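Local structure of endopolygalacturonase (Chondrostereum purpureum, 1K5C) at residues A[118-123]-A[151-156]; A[174-179]-A[195-200]; A[183-188]-A[210-215]. The protein probably hydrolyses the alpha-1,4 links between galacturonate units inside pectic polygalacturonate chains, as a glycoside hydrolase of family 28. All coordinates share one frame; numbering follows the deposited sequence.

Interaction 1: residues A[118-123]-A[151-156]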
ATOM      1  N   PRO A 118      -8.475  -5.932 -10.363  1.00 10.38           N
ATOM      2  CA  PRO A 118      -8.470  -7.409 -10.337  1.00 10.37           C
ATOM      3  C   PRO A 118      -7.745  -7.952  -9.120  1.00 10.13           C
ATOM      4  O   PRO A 118      -8.217  -8.958  -8.547  1.00 11.02           O
ATOM      5  CB  PRO A 118      -7.805  -7.798 -11.667  1.00 11.20           C
ATOM      6  CG  PRO A 118      -8.204  -6.635 -12.602  1.00 11.35           C
ATOM      7  CD  PRO A 118      -8.066  -5.396 -11.683  1.00 10.95           C
ATOM      8  N   ALA A 119      -6.627  -7.355  -8.762  1.00 10.11           N
ATOM      9  CA  ALA A 119      -5.854  -7.744  -7.552  1.00 10.46           C
ATOM     10  C   ALA A 119      -5.163  -6.456  -7.092  1.00 10.12           C
ATOM     11  O   ALA A 119      -5.847  -5.471  -6.784  1.00 10.38           O
ATOM     12  CB  ALA A 119      -4.966  -8.949  -7.818  1.00 11.10           C
ATOM     13  N   GLN A 120      -3.833  -6.427  -7.047  1.00 10.19           N
ATOM     14  CA  GLN A 120      -3.168  -5.272  -6.459  1.00 10.43           C
ATOM     15  C   GLN A 120      -3.485  -4.026  -7.299  1.00  9.98           C
ATOM     16  O   GLN A 120      -3.440  -4.043  -8.534  1.00 10.29           O
ATOM     17  CB  GLN A 120      -1.631  -5.474  -6.424  1.00 10.72           C
ATOM     18  CG  GLN A 120      -1.189  -6.599  -5.471  1.00 11.30           C
ATOM     19  CD  GLN A 120      -1.188  -7.992  -6.109  1.00 11.30           C
ATOM     20  OE1 GLN A 120      -1.796  -8.241  -7.147  1.00 11.90           O
ATOM     21  NE2 GLN A 120      -0.568  -8.970  -5.432  1.00 13.49           N
ATOM     22  N   ALA A 121      -3.825  -2.916  -6.594  1.00 10.13           N
ATOM     23  CA  ALA A 121      -4.384  -1.752  -7.294  1.00 10.09           C
ATOM     24  C   ALA A 121      -3.326  -0.830  -7.870  1.00 10.31           C
ATOM     25  O   ALA A 121      -3.236  -0.702  -9.099  1.00 11.96           O
ATOM     26  CB  ALA A 121      -5.346  -1.019  -6.354  1.00 10.67           C
ATOM     27  N   ILE A 122      -2.560  -0.147  -7.022  1.00 10.29           N
ATOM     28  CA  ILE A 122      -1.612   0.885  -7.510  1.00 10.30           C
ATOM     29  C   ILE A 122      -0.185   0.527  -7.065  1.00 10.32           C
ATOM     30  O   ILE A 122       0.109   0.438  -5.884  1.00 11.27           O
ATOM     31  CB  ILE A 122      -1.991   2.282  -6.985  1.00 10.66           C
ATOM     32  CG1 ILE A 122      -3.422   2.627  -7.361  1.00 11.58           C
ATOM     33  CG2 ILE A 122      -0.988   3.321  -7.480  1.00 12.19           C
ATOM     34  CD1 ILE A 122      -3.927   3.950  -6.783  1.00 12.62           C
ATOM     35  N   SER A 123       0.672   0.311  -8.071  1.00 10.42           N
ATOM     36  CA  SER A 123       2.097   0.096  -7.842  1.00 10.39           C
ATOM     37  C   SER A 123       2.846   1.403  -8.061  1.00 10.24           C
ATOM     38  O   SER A 123       2.645   2.072  -9.086  1.00 11.07           O
ATOM     39  CB  SER A 123       2.582  -0.988  -8.825  1.00 11.45           C
ATOM     40  OG  SER A 123       3.985  -1.106  -8.755  1.00 12.38           O
ATOM     41  N   ASN A 151      -5.732 -10.188  -2.406  1.00 11.20           N
ATOM     42  CA  ASN A 151      -4.499  -9.532  -2.856  1.00 11.22           C
ATOM     43  C   ASN A 151      -4.816  -8.164  -3.499  1.00 10.54           C
ATOM     44  O   ASN A 151      -4.079  -7.705  -4.373  1.00 11.21           O
ATOM     45  CB  ASN A 151      -3.644 -10.368  -3.804  1.00 11.62           C
ATOM     46  CG  ASN A 151      -3.260 -11.716  -3.188  1.00 12.30           C
ATOM     47  OD1 ASN A 151      -3.667 -12.791  -3.679  1.00 14.47           O
ATOM     48  ND2 ASN A 151      -2.494 -11.687  -2.144  1.00 13.90           N
ATOM     49  N   THR A 152      -5.850  -7.496  -2.978  1.00 10.62           N
ATOM     50  CA  THR A 152      -6.292  -6.200  -3.505  1.00 10.65           C
ATOM     51  C   THR A 152      -5.608  -5.035  -2.800  1.00 10.33           C
ATOM     52  O   THR A 152      -6.235  -4.027  -2.416  1.00 10.76           O
ATOM     53  CB  THR A 152      -7.813  -6.114  -3.420  1.00 10.76           C
ATOM     54  OG1 THR A 152      -8.230  -6.603  -2.125  1.00 11.06           O
ATOM     55  CG2 THR A 152      -8.473  -6.919  -4.561  1.00 11.01           C
ATOM     56  N   ASP A 153      -4.269  -5.136  -2.692  1.00 10.55           N
ATOM     57  CA  ASP A 153      -3.484  -4.091  -2.027  1.00 10.28           C
ATOM     58  C   ASP A 153      -3.831  -2.717  -2.597  1.00 10.19           C
ATOM     59  O   ASP A 153      -3.932  -2.527  -3.803  1.00 10.81           O
ATOM     60  CB  ASP A 153      -1.975  -4.279  -2.279  1.00 10.52           C
ATOM     61  CG  ASP A 153      -1.394  -5.612  -1.865  1.00 10.57           C
ATOM     62  OD1 ASP A 153      -2.128  -6.616  -1.749  1.00 12.07           O
ATOM     63  OD2 ASP A 153      -0.135  -5.645  -1.698  1.00 11.53           O
ATOM     64  N   GLY A 154      -3.949  -1.723  -1.705  1.00 10.15           N
ATOM     65  CA  GLY A 154      -4.224  -0.366  -2.191  1.00 10.59           C
ATOM     66  C   GLY A 154      -3.023   0.241  -2.940  1.00 10.17           C
ATOM     67  O   GLY A 154      -3.126   0.580  -4.133  1.00 10.73           O
ATOM     68  N   PHE A 155      -1.930   0.348  -2.196  1.00 10.20           N
ATOM     69  CA  PHE A 155      -0.685   0.923  -2.725  1.00 10.29           C
ATOM     70  C   PHE A 155       0.460  -0.027  -2.381  1.00 10.44           C
ATOM     71  O   PHE A 155       0.653  -0.344  -1.202  1.00 11.65           O
ATOM     72  CB  PHE A 155      -0.364   2.285  -2.054  1.00 10.69           C
ATOM     73  CG  PHE A 155      -1.469   3.301  -2.221  1.00 10.73           C
ATOM     74  CD1 PHE A 155      -1.513   4.141  -3.354  1.00 12.44           C
ATOM     75  CD2 PHE A 155      -2.481   3.429  -1.258  1.00 11.99           C
ATOM     76  CE1 PHE A 155      -2.545   5.059  -3.487  1.00 13.57           C
ATOM     77  CE2 PHE A 155      -3.491   4.348  -1.403  1.00 13.10           C
ATOM     78  CZ  PHE A 155      -3.565   5.154  -2.520  1.00 13.24           C
ATOM     79  N   ASP A 156       1.206  -0.449  -3.402  1.00 10.32           N
ATOM     80  CA  ASP A 156       2.459  -1.213  -3.224  1.00 10.21           C
ATOM     81  C   ASP A 156       3.600  -0.299  -3.614  1.00 10.35           C
ATOM     82  O   ASP A 156       3.651   0.169  -4.754  1.00 10.96           O
ATOM     83  CB  ASP A 156       2.446  -2.468  -4.101  1.00 10.76           C
ATOM     84  CG  ASP A 156       1.412  -3.493  -3.684  1.00 10.69           C
ATOM     85  OD1 ASP A 156       1.345  -3.708  -2.404  1.00 11.37           O
ATOM     86  OD2 ASP A 156       0.721  -4.095  -4.482  1.00 11.93           O
TER
HETATM   87  O   HOH W   1       1.295  -7.694  -3.164  1.00 22.33           O
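Three backbone hydrogen bonds join 118-123 to 151-156. Ala121 N reaches Asp153 O at 2.8 Å. Ile122 N reaches Gly154 O at 3.0 Å along a more bent path (143° at the hydrogen), and Asp156 N returns to Ile122 O at 2.9 Å. Ile122 with Phe155 and Ser123 with Asp156 form parallel bridges; ahead of them Thr152 centres an inverse gamma turn, and its CA-H points at Ala119 O.

Among the polar side chains, Gln120 does most of the touching. Its CG is anti to the carbonyl carbon (chi1 -67°) and the chain bends at chi2, which lays the amide alongside that of Asn151, their planes 15° apart. Gln120 CG sits 3.3 Å from Asp156 OD2 and also packs on the Asp153 carboxylate, while Gln120 NE2 donates to a water that in turn donates to Asp153 OD2. Gln120 NE2 also bonds Thr90, whose backbone N holds Asn151 OD1. Asp153 OD2 and Asp156 OD1 approach to 2.5 Å. With an alanine in place of Gln120, the water bridging to Asp153 would probably lose its NE2 donor, and a gap would open beside Asn151 and Asp156 OD2.

On the face that carries Ile122 and Phe155, Ile122 CD1 lies 3.7 Å from Phe155 CE1, the two side chains running side by side into the interior against strands 130-139 and 162-170.

Asn151 binds galacturonate, and Asp153 adjoins Asp173, another galacturonate-binding residue; the two segments belong to successive coils of a right-handed parallel beta-helix and border its substrate-binding cleft.

Interaction 2: residues A[174-179]-A[195-200]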
ATOM      1  N   ASP A 174      -3.404  -5.534   2.231  1.00 10.72           N
ATOM      2  CA  ASP A 174      -2.741  -4.359   2.816  1.00 10.53           C
ATOM      3  C   ASP A 174      -3.328  -3.081   2.228  1.00 10.32           C
ATOM      4  O   ASP A 174      -3.478  -2.935   1.023  1.00 10.88           O
ATOM      5  CB  ASP A 174      -1.234  -4.441   2.548  1.00 10.88           C
ATOM      6  CG  ASP A 174      -0.568  -5.560   3.330  1.00 11.70           C
ATOM      7  OD1 ASP A 174      -1.026  -5.802   4.454  1.00 16.89           O
ATOM      8  OD2 ASP A 174       0.442  -6.090   2.840  1.00 12.23           O
ATOM      9  N   CYS A 175      -3.576  -2.108   3.104  1.00 10.60           N
ATOM     10  CA  CYS A 175      -3.960  -0.768   2.650  1.00 10.77           C
ATOM     11  C   CYS A 175      -2.811  -0.137   1.832  1.00 10.42           C
ATOM     12  O   CYS A 175      -2.985   0.374   0.733  1.00 11.46           O
ATOM     13  CB  CYS A 175      -4.346   0.025   3.905  1.00 12.71           C
ATOM     14  SG  CYS A 175      -4.949   1.668   3.547  1.00 12.56           S
ATOM     15  N   ILE A 176      -1.637  -0.244   2.440  1.00 10.49           N
ATOM     16  CA  ILE A 176      -0.344   0.047   1.805  1.00 10.22           C
ATOM     17  C   ILE A 176       0.594  -1.082   2.215  1.00 10.15           C
ATOM     18  O   ILE A 176       0.516  -1.557   3.356  1.00 10.07           O
ATOM     19  CB  ILE A 176       0.246   1.435   2.205  1.00 10.36           C
ATOM     20  CG1 ILE A 176       1.595   1.676   1.526  1.00 10.63           C
ATOM     21  CG2 ILE A 176       0.296   1.630   3.729  1.00 11.38           C
ATOM     22  CD1 ILE A 176       2.072   3.128   1.621  1.00 12.12           C
ATOM     23  N   ALA A 177       1.466  -1.457   1.270  1.00 10.13           N
ATOM     24  CA  ALA A 177       2.611  -2.317   1.587  1.00 10.27           C
ATOM     25  C   ALA A 177       3.854  -1.577   1.068  1.00 10.02           C
ATOM     26  O   ALA A 177       3.994  -1.340  -0.132  1.00 10.77           O
ATOM     27  CB  ALA A 177       2.508  -3.688   0.955  1.00 10.99           C
ATOM     28  N   ILE A 178       4.738  -1.204   2.007  1.00 10.13           N
ATOM     29  CA  ILE A 178       5.975  -0.542   1.662  1.00 10.06           C
ATOM     30  C   ILE A 178       7.035  -1.636   1.595  1.00 10.27           C
ATOM     31  O   ILE A 178       7.410  -2.236   2.603  1.00 10.77           O
ATOM     32  CB  ILE A 178       6.354   0.514   2.714  1.00 11.22           C
ATOM     33  CG1 ILE A 178       5.258   1.603   2.824  1.00 12.10           C
ATOM     34  CG2 ILE A 178       7.709   1.113   2.341  1.00 12.65           C
ATOM     35  CD1 ILE A 178       5.431   2.535   3.996  1.00 12.89           C
ATOM     36  N   ASN A 179       7.490  -1.932   0.359  1.00 10.65           N
ATOM     37  CA  ASN A 179       8.333  -3.083   0.113  1.00 11.14           C
ATOM     38  C   ASN A 179       9.818  -2.772  -0.078  1.00 10.85           C
ATOM     39  O   ASN A 179      10.644  -3.672   0.078  1.00 11.36           O
ATOM     40  CB  ASN A 179       7.788  -3.836  -1.124  1.00 11.75           C
ATOM     41  CG  ASN A 179       6.397  -4.403  -0.848  1.00 14.53           C
ATOM     42  OD1 ASN A 179       5.498  -4.318  -1.733  1.00 20.01           O
ATOM     43  ND2 ASN A 179       6.212  -4.930   0.317  1.00 16.32           N
ATOM     44  N   HIS A 195      -5.992  -5.436   5.413  1.00 11.04           N
ATOM     45  CA  HIS A 195      -4.995  -5.960   6.337  1.00 11.20           C
ATOM     46  C   HIS A 195      -4.161  -4.871   7.015  1.00 11.18           C
ATOM     47  O   HIS A 195      -3.132  -5.192   7.625  1.00 12.31           O
ATOM     48  CB  HIS A 195      -4.081  -6.978   5.638  1.00 12.06           C
ATOM     49  CG  HIS A 195      -4.841  -8.203   5.178  1.00 12.33           C
ATOM     50  ND1 HIS A 195      -4.115  -9.238   4.550  1.00 15.41           N
ATOM     51  CD2 HIS A 195      -6.129  -8.569   5.238  1.00 13.88           C
ATOM     52  CE1 HIS A 195      -5.004 -10.185   4.257  1.00 17.28           C
ATOM     53  NE2 HIS A 195      -6.215  -9.825   4.662  1.00 16.70           N
ATOM     54  N   GLY A 196      -4.634  -3.612   6.961  1.00 11.15           N
ATOM     55  CA  GLY A 196      -3.926  -2.592   7.717  1.00 11.56           C
ATOM     56  C   GLY A 196      -2.733  -2.031   6.954  1.00 10.50           C
ATOM     57  O   GLY A 196      -2.598  -2.128   5.736  1.00 11.35           O
ATOM     58  N   ILE A 197      -1.879  -1.346   7.720  1.00 10.13           N
ATOM     59  CA  ILE A 197      -0.763  -0.576   7.165  1.00 10.11           C
ATOM     60  C   ILE A 197       0.496  -1.385   7.328  1.00 10.02           C
ATOM     61  O   ILE A 197       0.924  -1.645   8.472  1.00 10.54           O
ATOM     62  CB  ILE A 197      -0.636   0.773   7.901  1.00 10.33           C
ATOM     63  CG1 ILE A 197      -1.931   1.593   7.689  1.00 11.34           C
ATOM     64  CG2 ILE A 197       0.599   1.541   7.436  1.00 10.95           C
ATOM     65  CD1 ILE A 197      -2.012   2.856   8.539  1.00 12.16           C
ATOM     66  N   SER A 198       1.122  -1.796   6.206  1.00 10.11           N
ATOM     67  CA  SER A 198       2.212  -2.747   6.240  1.00 10.27           C
ATOM     68  C   SER A 198       3.504  -2.183   5.676  1.00  9.86           C
ATOM     69  O   SER A 198       3.555  -1.475   4.672  1.00 10.24           O
ATOM     70  CB  SER A 198       1.842  -3.988   5.456  1.00 11.35           C
ATOM     71  OG  SER A 198       0.910  -4.722   6.218  0.69 12.15           O
ATOM     72  N   ILE A 199       4.602  -2.669   6.317  1.00 10.27           N
ATOM     73  CA  ILE A 199       5.950  -2.664   5.725  1.00 10.25           C
ATOM     74  C   ILE A 199       6.241  -4.120   5.422  1.00 10.52           C
ATOM     75  O   ILE A 199       6.186  -4.974   6.319  1.00 11.56           O
ATOM     76  CB  ILE A 199       6.984  -2.053   6.643  1.00 10.99           C
ATOM     77  CG1 ILE A 199       6.703  -0.537   6.827  1.00 11.41           C
ATOM     78  CG2 ILE A 199       8.383  -2.324   6.127  1.00 11.79           C
ATOM     79  CD1 ILE A 199       7.499   0.095   7.961  1.00 13.52           C
ATOM     80  N   GLY A 200       6.544  -4.418   4.145  1.00 10.81           N
ATOM     81  CA  GLY A 200       6.827  -5.765   3.688  1.00 11.35           C
ATOM     82  C   GLY A 200       5.610  -6.435   3.078  1.00 11.25           C
ATOM     83  O   GLY A 200       4.560  -5.843   2.882  1.00 12.61           O
TER
HETATM   84  O   HOH W   2      -1.527  -9.122   4.051  1.00 26.55           O
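Both Asp174 CG (chi1 -69°) and Ser198 OG (chi1 -74°) stand anti to their own carbonyl carbons, which turns the carboxylate and the hydroxyl to the same side of the sheet, where they meet. In one of its two conformers Ser198 OG lies 2.8 Å from Asp174 OD1, a weak and unsettled bond whose proton has another acceptor within reach. Asp174 OD1 also lies 3.5 Å from His195 CB, with the carboxylate and imidazole planes nearly perpendicular (79°). A water in the plane of the His195 ring sits 2.6 Å from His195 ND1 and makes a weak, longer bond to Asp174 OD1. The other carboxylate oxygen, OD2, is salt-bridged to Lys228.

His195, a galacturonate-binding residue and the predicted active-site histidine, stands with Asp174 at the cleft of the family 28 right-handed parallel beta-helix, where adjacent coils stack strand on strand.

Further along the two strands the backbones pair in parallel. Cys175 N donates to Gly196 O at 2.8 Å, Ser198 N to Ile176 O, Ile178 N to Ser198 O at 2.9 Å, and Gly200 N to Ile178 O. On the inward face Ile176 CG2 meets Ile197 CG2 at 3.7 Å, the two side chains crossing at a slant, and Cys175 SG is tied to Cys191 by a disulfide.

Interaction 3: residues A[183-188]-A[210-215]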
ATOM      1  N   ASN A 183      12.486   7.184   2.723  1.00 11.08           N
ATOM      2  CA  ASN A 183      11.801   8.484   2.823  1.00 11.52           C
ATOM      3  C   ASN A 183      10.385   8.354   2.229  1.00 11.29           C
ATOM      4  O   ASN A 183      10.088   8.885   1.144  1.00 12.69           O
ATOM      5  CB  ASN A 183      12.599   9.600   2.138  1.00 12.59           C
ATOM      6  CG  ASN A 183      11.839  10.926   2.240  1.00 16.56           C
ATOM      7  OD1 ASN A 183      11.023  11.150   3.156  1.00 19.60           O
ATOM      8  ND2 ASN A 183      12.089  11.789   1.258  1.00 18.24           N
ATOM      9  N   ILE A 184       9.570   7.648   2.951  1.00 11.68           N
ATOM     10  CA  ILE A 184       8.200   7.339   2.554  1.00 11.55           C
ATOM     11  C   ILE A 184       7.258   7.772   3.684  1.00 11.54           C
ATOM     12  O   ILE A 184       7.450   7.373   4.827  1.00 13.23           O
ATOM     13  CB  ILE A 184       8.037   5.831   2.218  1.00 12.27           C
ATOM     14  CG1 ILE A 184       8.977   5.442   1.065  1.00 13.12           C
ATOM     15  CG2 ILE A 184       6.564   5.518   1.884  1.00 13.05           C
ATOM     16  CD1 ILE A 184       9.311   3.993   1.039  1.00 18.50           C
ATOM     17  N   ARG A 185       6.262   8.572   3.301  1.00 11.26           N
ATOM     18  CA  ARG A 185       5.322   9.148   4.255  1.00 10.90           C
ATOM     19  C   ARG A 185       3.901   8.718   3.859  1.00 10.60           C
ATOM     20  O   ARG A 185       3.521   8.885   2.704  1.00 12.08           O
ATOM     21  CB  ARG A 185       5.443  10.662   4.274  1.00 11.99           C
ATOM     22  CG  ARG A 185       4.534  11.324   5.304  1.00 14.67           C
ATOM     23  CD  ARG A 185       4.756  12.843   5.217  1.00 17.93           C
ATOM     24  NE  ARG A 185       5.622  13.067   6.241  1.00 37.36           N
ATOM     25  CZ  ARG A 185       5.610  13.506   7.495  1.00 22.74           C
ATOM     26  NH1 ARG A 185       4.645  13.931   8.243  1.00 30.38           N
ATOM     27  NH2 ARG A 185       6.863  13.391   7.836  1.00 22.21           N
ATOM     28  N   PHE A 186       3.163   8.154   4.816  1.00 10.47           N
ATOM     29  CA  PHE A 186       1.782   7.693   4.613  1.00 10.27           C
ATOM     30  C   PHE A 186       0.964   8.471   5.680  1.00 10.17           C
ATOM     31  O   PHE A 186       1.060   8.117   6.872  1.00 10.44           O
ATOM     32  CB  PHE A 186       1.699   6.199   4.770  1.00 10.89           C
ATOM     33  CG  PHE A 186       0.341   5.580   4.451  1.00 10.36           C
ATOM     34  CD1 PHE A 186      -0.047   5.461   3.114  1.00 10.68           C
ATOM     35  CD2 PHE A 186      -0.496   5.112   5.452  1.00 10.92           C
ATOM     36  CE1 PHE A 186      -1.290   4.863   2.812  1.00 11.03           C
ATOM     37  CE2 PHE A 186      -1.725   4.522   5.147  1.00 11.29           C
ATOM     38  CZ  PHE A 186      -2.111   4.389   3.827  1.00 11.49           C
ATOM     39  N   GLU A 187       0.262   9.528   5.271  1.00 10.84           N
ATOM     40  CA  GLU A 187      -0.318  10.456   6.229  1.00 10.68           C
ATOM     41  C   GLU A 187      -1.797  10.755   5.917  1.00 10.49           C
ATOM     42  O   GLU A 187      -2.184  11.050   4.787  1.00 11.13           O
ATOM     43  CB  GLU A 187       0.478  11.782   6.247  1.00 11.63           C
ATOM     44  CG  GLU A 187      -0.044  12.769   7.281  1.00 12.72           C
ATOM     45  CD  GLU A 187       0.928  13.884   7.615  1.00 13.85           C
ATOM     46  OE1 GLU A 187       1.821  14.197   6.821  1.00 16.56           O
ATOM     47  OE2 GLU A 187       0.743  14.488   8.708  1.00 17.95           O
ATOM     48  N   ASN A 188      -2.613  10.724   6.985  1.00 10.71           N
ATOM     49  CA  ASN A 188      -4.020  11.177   6.905  1.00 11.12           C
ATOM     50  C   ASN A 188      -4.807  10.379   5.882  1.00 11.05           C
ATOM     51  O   ASN A 188      -5.668  10.932   5.168  1.00 12.26           O
ATOM     52  CB  ASN A 188      -4.100  12.684   6.639  1.00 12.17           C
ATOM     53  CG  ASN A 188      -3.547  13.522   7.774  1.00 14.10           C
ATOM     54  OD1 ASN A 188      -3.273  13.023   8.882  1.00 15.06           O
ATOM     55  ND2 ASN A 188      -3.308  14.790   7.539  1.00 18.92           N
ATOM     56  N   ASN A 210      13.362   5.182   6.941  1.00 10.68           N
ATOM     57  CA  ASN A 210      12.825   6.531   7.106  1.00 11.17           C
ATOM     58  C   ASN A 210      11.371   6.616   6.615  1.00 10.77           C
ATOM     59  O   ASN A 210      11.039   7.351   5.681  1.00 11.94           O
ATOM     60  CB  ASN A 210      13.738   7.585   6.447  1.00 11.95           C
ATOM     61  CG  ASN A 210      15.074   7.591   7.173  1.00 14.12           C
ATOM     62  OD1 ASN A 210      16.138   7.439   6.504  1.00 18.61           O
ATOM     63  ND2 ASN A 210      15.074   7.779   8.413  1.00 15.81           N
ATOM     64  N   VAL A 211      10.531   5.871   7.313  1.00 10.98           N
ATOM     65  CA  VAL A 211       9.079   5.777   7.036  1.00 10.94           C
ATOM     66  C   VAL A 211       8.377   6.519   8.162  1.00 10.55           C
ATOM     67  O   VAL A 211       8.657   6.320   9.347  1.00 11.34           O
ATOM     68  CB  VAL A 211       8.640   4.311   6.994  1.00 11.15           C
ATOM     69  CG1 VAL A 211       7.116   4.213   6.928  1.00 12.52           C
ATOM     70  CG2 VAL A 211       9.273   3.555   5.831  1.00 12.82           C
ATOM     71  N   VAL A 212       7.403   7.354   7.772  1.00 10.75           N
ATOM     72  CA  VAL A 212       6.498   8.019   8.731  1.00 10.65           C
ATOM     73  C   VAL A 212       5.072   7.602   8.388  1.00 10.39           C
ATOM     74  O   VAL A 212       4.609   7.808   7.258  1.00 11.36           O
ATOM     75  CB  VAL A 212       6.660   9.554   8.671  1.00 11.56           C
ATOM     76  CG1 VAL A 212       5.591  10.211   9.525  1.00 12.76           C
ATOM     77  CG2 VAL A 212       8.068   9.939   9.167  1.00 14.09           C
ATOM     78  N   ILE A 213       4.400   7.008   9.371  1.00 10.24           N
ATOM     79  CA  ILE A 213       3.010   6.554   9.270  1.00 10.09           C
ATOM     80  C   ILE A 213       2.221   7.419  10.257  1.00 10.08           C
ATOM     81  O   ILE A 213       2.310   7.171  11.483  1.00 10.36           O
ATOM     82  CB  ILE A 213       2.912   5.042   9.579  1.00 11.01           C
ATOM     83  CG1 ILE A 213       3.735   4.219   8.677  1.00 13.94           C
ATOM     84  CG2 ILE A 213       1.451   4.596   9.633  1.00 10.81           C
ATOM     85  CD1 ILE A 213       3.467   4.192   7.293  0.54 11.91           C
ATOM     86  N   LYS A 214       1.540   8.442   9.753  1.00 10.44           N
ATOM     87  CA  LYS A 214       1.039   9.503  10.650  1.00 10.68           C
ATOM     88  C   LYS A 214      -0.421   9.842  10.335  1.00 10.48           C
ATOM     89  O   LYS A 214      -0.782  10.085   9.192  1.00 10.87           O
ATOM     90  CB  LYS A 214       1.876  10.767  10.512  1.00 11.60           C
ATOM     91  CG  LYS A 214       1.465  11.919  11.422  1.00 12.16           C
ATOM     92  CD  LYS A 214       2.491  13.043  11.412  1.00 15.79           C
ATOM     93  CE  LYS A 214       2.119  14.243  12.314  1.00 14.68           C
ATOM     94  NZ  LYS A 214       1.387  14.024  13.639  1.00 18.99           N
ATOM     95  N   GLY A 215      -1.253   9.917  11.409  1.00 10.74           N
ATOM     96  CA  GLY A 215      -2.573  10.528  11.220  1.00 11.16           C
ATOM     97  C   GLY A 215      -3.584   9.669  10.500  1.00 10.69           C
ATOM     98  O   GLY A 215      -4.619  10.198  10.067  1.00 11.84           O
TER
HETATM   99  O   HOH W   3       9.836  10.043   5.627  1.00 33.86           O
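Two neighbouring coils of the parallel beta-helix meet here through strands 184-187 and 211-214, which run almost exactly parallel (3°). Five backbone bonds alternate between them, from Ile184 N to Asn210 O at 3.1 Å, through Phe186 N to Val212 O at 2.9 Å and nearly straight (170°), to Asn188 N on Lys214 O.

On the outward face the Arg185 chain turns at chi3 and spreads its guanidinium over Val212, whose CG1 lies 3.8 Å from Arg185 NH2 and over one face of the group. Arg185 NH1 donates an almost straight bond (171°) to Glu187 OE1 at 3.2 Å, lying above the carboxylate plane, a salt bridge within one strand. Lys214 runs alongside both: its CD is 3.5 Å from Glu187 OE2, while NZ is salt-bridged to Asp244 of the next coil.

Inward, in one of its two conformers Ile213 CD1 comes 3.7 Å from Phe186 CB, and Phe186 swings its ring away toward Ile176 and Ile197. At the corner, a water donates to both Asn183 OD1 and Asn210 O. Aligned apolar side chains stacked inside, here Ile184 on Val211 and Phe186 beside Ile213, are typical of right-handed parallel beta-helices.

In the fold
Interactions 1 and 2 lie side by side in one parallel sheet, their centres about 10 Å apart: strand 155-158 pairs with strand 176-179, with Phe155 O accepting from Ala177 N and Gly154 N donating to Asp174 O. Interaction 3 belongs to another face of the helix, its centre about 12 Å from that of interaction 2 and about 19 Å from that of interaction 1. Interaction 1 closes before the other two open, whereas 2 and 3 alternate along the chain, since strand 176-179 leads to 184-187 and strand 197-202 to 207-221. Ile178 packs on Ile184 and Val211, so the apolar core joins the cleft-bearing face to the neighbouring face that carries interaction 3.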